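Local coordinates for putative metal binding protein RUMGNA_00854 (Ruminococcus gnavus, PDB 3U7Z) that binds calcium ions and is otherwise of unknown function, a putative metal-binding protein of the DUF4430 family, which is related to ubiquitin-like domains, at residues H8-V13 with V22-T27; C70-G75 with A92-L97. All coordinates share one frame; numbering follows the deposited sequence. Where two conformers were deposited one is given.

Interaction 1 (H8-V13 with V22-T27)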
loop_
_atom_site.group_PDB
_atom_site.type_symbol
_atom_site.label_atom_id
_atom_site.label_comp_id
_atom_site.label_asym_id
_atom_site.label_seq_id
_atom_site.Cartn_x
_atom_site.Cartn_y
_atom_site.Cartn_z
ATOM N N HIS A 8 2.245 9.654 12.600
ATOM C CA HIS A 8 3.383 9.790 11.696
ATOM C C HIS A 8 3.746 8.397 11.245
ATOM O O HIS A 8 4.151 7.565 12.045
ATOM C CB HIS A 8 4.535 10.449 12.475
ATOM C CG HIS A 8 4.120 11.698 13.180
ATOM N ND1 HIS A 8 3.749 12.833 12.505
ATOM C CD2 HIS A 8 3.863 11.936 14.488
ATOM C CE1 HIS A 8 3.340 13.750 13.376
ATOM N NE2 HIS A 8 3.392 13.223 14.583
ATOM N N ILE A 9 3.600 8.190 9.946
ATOM C CA ILE A 9 3.876 6.882 9.372
ATOM C C ILE A 9 4.751 6.970 8.137
ATOM O O ILE A 9 4.949 8.033 7.551
ATOM C CB ILE A 9 2.595 6.104 9.054
ATOM C CG1 ILE A 9 1.865 6.673 7.872
ATOM C CG2 ILE A 9 1.663 6.121 10.249
ATOM C CD1 ILE A 9 0.821 5.767 7.326
ATOM N N THR A 10 5.288 5.824 7.764
ATOM C CA THR A 10 6.010 5.730 6.489
ATOM C C THR A 10 5.429 4.622 5.642
ATOM O O THR A 10 4.895 3.657 6.169
ATOM C CB THR A 10 7.502 5.461 6.672
ATOM O OG1 THR A 10 7.742 4.248 7.327
ATOM C CG2 THR A 10 8.115 6.502 7.545
ATOM N N VAL A 11 5.418 4.851 4.333
ATOM C CA VAL A 11 5.019 3.861 3.349
ATOM C C VAL A 11 6.179 3.755 2.386
ATOM O O VAL A 11 6.558 4.742 1.755
ATOM C CB VAL A 11 3.770 4.276 2.623
ATOM C CG1 VAL A 11 3.406 3.226 1.559
ATOM C CG2 VAL A 11 2.620 4.506 3.616
ATOM N N THR A 12 6.739 2.557 2.250
ATOM C CA THR A 12 7.810 2.309 1.300
ATOM C C THR A 12 7.276 1.473 0.158
ATOM O O THR A 12 6.602 0.476 0.384
ATOM C CB THR A 12 8.982 1.599 1.961
ATOM O OG1 THR A 12 9.473 2.389 3.052
ATOM C CG2 THR A 12 10.115 1.359 0.998
ATOM N N VAL A 13 7.477 1.956 -1.057
ATOM C CA VAL A 13 7.101 1.265 -2.255
ATOM C C VAL A 13 8.300 0.540 -2.805
ATOM O O VAL A 13 9.297 1.169 -3.098
ATOM C CB VAL A 13 6.493 2.199 -3.282
ATOM C CG1 VAL A 13 6.106 1.469 -4.533
ATOM C CG2 VAL A 13 5.321 2.977 -2.663
ATOM N N VAL A 22 10.410 5.933 -0.528
ATOM C CA VAL A 22 9.875 6.056 0.822
ATOM C C VAL A 22 9.063 7.334 0.892
ATOM O O VAL A 22 9.552 8.414 0.481
ATOM C CB VAL A 22 11.023 6.105 1.870
ATOM C CG1 VAL A 22 10.472 6.354 3.252
ATOM C CG2 VAL A 22 11.823 4.823 1.842
ATOM N N PHE A 23 7.865 7.195 1.430
ATOM C CA PHE A 23 6.950 8.282 1.574
ATOM C C PHE A 23 6.576 8.428 3.032
ATOM O O PHE A 23 6.240 7.462 3.685
ATOM C CB PHE A 23 5.700 8.065 0.729
ATOM C CG PHE A 23 5.963 7.915 -0.727
ATOM C CD1 PHE A 23 5.997 9.045 -1.570
ATOM C CD2 PHE A 23 6.170 6.692 -1.279
ATOM C CE1 PHE A 23 6.265 8.885 -2.893
ATOM C CE2 PHE A 23 6.446 6.564 -2.622
ATOM C CZ PHE A 23 6.487 7.672 -3.414
ATOM N N GLU A 24 6.633 9.642 3.556
ATOM C CA GLU A 24 6.267 9.897 4.945
ATOM C C GLU A 24 4.944 10.591 4.945
ATOM O O GLU A 24 4.695 11.480 4.136
ATOM C CB GLU A 24 7.297 10.753 5.651
ATOM C CG GLU A 24 8.554 10.039 5.958
ATOM C CD GLU A 24 9.469 10.896 6.781
ATOM O OE1 GLU A 24 9.786 12.015 6.327
ATOM O OE2 GLU A 24 9.844 10.458 7.886
ATOM N N PHE A 25 4.061 10.182 5.866
ATOM C CA PHE A 25 2.797 10.855 6.052
ATOM C C PHE A 25 2.573 11.268 7.504
ATOM O O PHE A 25 2.861 10.542 8.438
ATOM C CB PHE A 25 1.677 9.934 5.644
ATOM C CG PHE A 25 1.693 9.571 4.207
ATOM C CD1 PHE A 25 1.021 10.348 3.270
ATOM C CD2 PHE A 25 2.300 8.401 3.775
ATOM C CE1 PHE A 25 1.019 9.997 1.907
ATOM C CE2 PHE A 25 2.284 8.033 2.402
ATOM C CZ PHE A 25 1.659 8.815 1.496
ATOM N N ASP A 26 2.052 12.475 7.661
ATOM C CA ASP A 26 1.567 12.941 8.941
ATOM C C ASP A 26 0.048 13.054 8.771
ATOM O O ASP A 26 -0.430 13.910 8.060
ATOM C CB ASP A 26 2.237 14.282 9.270
ATOM C CG ASP A 26 3.782 14.209 9.194
ATOM O OD1 ASP A 26 4.399 13.508 10.015
ATOM O OD2 ASP A 26 4.375 14.825 8.277
ATOM N N THR A 27 -0.708 12.178 9.420
ATOM C CA THR A 27 -2.092 11.921 9.007
ATOM C C THR A 27 -2.996 11.699 10.203
ATOM O O THR A 27 -2.576 11.141 11.174
ATOM C CB THR A 27 -2.144 10.684 8.030
ATOM O OG1 THR A 27 -3.493 10.387 7.691
ATOM C CG2 THR A 27 -1.521 9.435 8.682
#
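A histidine-carboxylate hydrogen bond closes the open end of this β-hairpin: H8 ND1 donates to D26 OD1 at 2.7 Å. The acceptor lies near the imidazole plane, whereas ND1 meets OD1 on its anti side; ring and carboxylate planes stand 66° apart. D26 would probably favour a protonated imidazole. The backbone N of H8 is also hydrogen-bonded to OD1 of D89, a calcium-binding residue. The antiparallel strands run in register through two hydrogen-bonded pairs, I9 with F25 and V11 with F23, each held by two backbone bonds. I9, V11, F23 and F25 project to the face that packs against helix 32-38. There V11 CG2 approaches F25 CE2 (3.7 Å), and I9 CG1 reaches F25 CB (4.0 Å), the ring lying obliquely to both branches. F23 is turned with CG anti to its carbonyl carbon (chi1 -59°), which carries CE2 to within 3.8 Å of V13 CG2 and puts the ring beside L41 and D57. Shortening F23 to an alanine would probably strip V13 CG2 of its aromatic neighbour and open a gap next to L41. T10, T12, V22 and E24 occupy the other face with H8 and D26; there T12 OG1 meets the V22 methyl CG2 at 3.6 Å.

Interaction 2 (C70-G75 with A92-L97)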
loop_
_atom_site.group_PDB
_atom_site.type_symbol
_atom_site.label_atom_id
_atom_site.label_comp_id
_atom_site.label_asym_id
_atom_site.label_seq_id
_atom_site.Cartn_x
_atom_site.Cartn_y
_atom_site.Cartn_z
ATOM N N CYS A 70 1.419 -6.129 -2.827
ATOM C CA CYS A 70 1.267 -6.716 -1.513
ATOM C C CYS A 70 1.542 -5.719 -0.418
ATOM O O CYS A 70 2.536 -5.025 -0.466
ATOM C CB CYS A 70 2.271 -7.875 -1.406
ATOM S SG CYS A 70 2.318 -8.506 0.285
ATOM N N ILE A 71 0.677 -5.677 0.572
ATOM C CA ILE A 71 0.838 -4.773 1.714
ATOM C C ILE A 71 1.488 -5.535 2.862
ATOM O O ILE A 71 0.996 -6.589 3.256
ATOM C CB ILE A 71 -0.494 -4.234 2.272
ATOM C CG1 ILE A 71 -1.329 -3.556 1.179
ATOM C CG2 ILE A 71 -0.273 -3.216 3.440
ATOM C CD1 ILE A 71 -2.790 -3.252 1.510
ATOM N N THR A 72 2.558 -4.980 3.446
ATOM C CA THR A 72 3.142 -5.514 4.681
ATOM C C THR A 72 3.326 -4.364 5.647
ATOM O O THR A 72 3.222 -3.199 5.277
ATOM C CB THR A 72 4.438 -6.283 4.448
ATOM O OG1 THR A 72 5.335 -5.478 3.702
ATOM C CG2 THR A 72 4.176 -7.549 3.724
ATOM N N LYS A 73 3.502 -4.701 6.925
ATOM C CA LYS A 73 3.713 -3.720 7.965
ATOM C C LYS A 73 4.957 -4.191 8.724
ATOM O O LYS A 73 4.943 -5.222 9.399
ATOM C CB LYS A 73 2.464 -3.627 8.841
ATOM C CG LYS A 73 2.564 -2.642 10.024
ATOM C CD LYS A 73 1.153 -2.555 10.695
ATOM C CE LYS A 73 1.104 -2.401 12.189
ATOM N NZ LYS A 73 -0.217 -2.948 12.720
ATOM N N GLY A 74 6.044 -3.461 8.519
ATOM C CA GLY A 74 7.348 -3.891 9.006
ATOM C C GLY A 74 7.716 -5.254 8.549
ATOM O O GLY A 74 8.326 -6.022 9.273
ATOM N N GLY A 75 7.330 -5.557 7.330
ATOM C CA GLY A 75 7.603 -6.827 6.708
ATOM C C GLY A 75 6.645 -7.948 7.072
ATOM O O GLY A 75 6.717 -9.043 6.502
ATOM N N ALA A 92 5.231 1.594 9.984
ATOM C CA ALA A 92 5.939 1.538 8.680
ATOM C C ALA A 92 5.245 0.452 7.851
ATOM O O ALA A 92 5.152 -0.703 8.299
ATOM C CB ALA A 92 7.402 1.176 8.892
ATOM N N PHE A 93 4.710 0.835 6.705
ATOM C CA PHE A 93 4.092 -0.062 5.773
ATOM C C PHE A 93 4.928 -0.158 4.550
ATOM O O PHE A 93 5.668 0.754 4.218
ATOM C CB PHE A 93 2.711 0.403 5.342
ATOM C CG PHE A 93 1.701 0.364 6.429
ATOM C CD1 PHE A 93 0.980 -0.776 6.662
ATOM C CD2 PHE A 93 1.438 1.497 7.232
ATOM C CE1 PHE A 93 0.011 -0.862 7.667
ATOM C CE2 PHE A 93 0.491 1.406 8.280
ATOM C CZ PHE A 93 -0.229 0.223 8.462
ATOM N N GLU A 94 4.807 -1.294 3.873
ATOM C CA GLU A 94 5.461 -1.479 2.570
ATOM C C GLU A 94 4.397 -1.924 1.563
ATOM O O GLU A 94 3.456 -2.683 1.913
ATOM C CB GLU A 94 6.608 -2.501 2.652
ATOM C CG GLU A 94 7.555 -2.229 3.801
ATOM C CD GLU A 94 7.085 -2.708 5.205
ATOM O OE1 GLU A 94 6.455 -3.788 5.316
ATOM O OE2 GLU A 94 7.412 -2.037 6.219
ATOM N N LEU A 95 4.557 -1.483 0.332
ATOM C CA LEU A 95 3.770 -1.965 -0.835
ATOM C C LEU A 95 4.808 -2.552 -1.796
ATOM O O LEU A 95 5.676 -1.846 -2.296
ATOM C CB LEU A 95 2.993 -0.844 -1.514
ATOM C CG LEU A 95 1.976 -0.188 -0.618
ATOM C CD1 LEU A 95 1.445 1.104 -1.187
ATOM C CD2 LEU A 95 0.872 -1.077 -0.281
ATOM N N THR A 96 4.745 -3.862 -2.035
ATOM C CA THR A 96 5.731 -4.565 -2.815
ATOM C C THR A 96 5.090 -5.210 -3.998
ATOM O O THR A 96 4.079 -5.852 -3.882
ATOM C CB THR A 96 6.408 -5.676 -1.991
ATOM O OG1 THR A 96 6.948 -5.073 -0.831
ATOM C CG2 THR A 96 7.526 -6.366 -2.748
ATOM N N LEU A 97 5.733 -5.046 -5.139
ATOM C CA LEU A 97 5.292 -5.736 -6.350
ATOM C C LEU A 97 5.775 -7.173 -6.308
ATOM O O LEU A 97 6.960 -7.409 -6.401
ATOM C CB LEU A 97 5.710 -5.017 -7.615
ATOM C CG LEU A 97 5.048 -5.488 -8.908
ATOM C CD1 LEU A 97 3.560 -5.409 -8.928
ATOM C CD2 LEU A 97 5.648 -4.753 -10.090
HETATM O O HOH W 1 4.908 -5.411 0.995
#
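K73 lays its aliphatic chain along the F93 ring, CG over one face and CD 3.7 Å from CE1, before its end leads away from the F93 strand. The antiparallel strands place K73 opposite F93 as a non-hydrogen-bonded pair. I71 and L95 form the next such pair on this face, their side chains running side by side with I71 CG1 3.6 Å from L95 CD2. L32 of helix 32-38 touches I71 and F93, and L36 touches L95, so this face joins the hydrophobic core under the helix.

The other face is polar and centres on E94. A turn about its CB-CG bond (chi2 80°) curls the carboxylate back over the turn that follows strand 67-73. OE1 accepts from T72 OG1 through its anti lone pair, a short 2.6 Å bond, and from G75 N at 2.8 Å, which comes in 38° above the carboxylate plane. A weak bond from G74 N reaches OE2 (3.0 Å), while the same N-H also bonds A92 O. The carboxylate is thus gripped at both oxygens, and its rotation is probably fixed. T72 holds OG1 between its backbone N and carbonyl carbon (chi1 52°), where it gives its proton to E94 and accepts from a water at 2.7 Å. That water also donates to C70 O (2.8 Å) and is hydrogen-bonded to T96 OG1 (2.8 Å), tying the two strands together across this face. Positive phi at G74 and G75 lets the chain turn toward E94. An antiparallel pair whose apolar face lies under a single helix, beside a central parallel neighbour, is consistent with the ubiquitin-like β-grasp fold.

Interactions 1 and 2 are two neighbouring strand pairs of one mixed sheet, their centres about 11 Å apart. Along the chain they come in series: the hairpin of strands 7-14 and 20-27 closes before strands 67-73 and 92-99 pair. Strands 7-14 and 92-99 are parallel neighbours inside the sheet, 92-99 at its centre, and probable hydrogen bonds T12 N to F93 O (2.9 Å) and L95 N to T12 O (2.8 Å) join the two contacts. Helix 32-38 covers one face of both, with L36 touching V11 and L95. The order 20-27, 7-14, 92-99, 67-73 fits a β-grasp core. Calcium-binding residues lie near both: D89 and D57 beside interaction 1, V42 beside L95 of interaction 2.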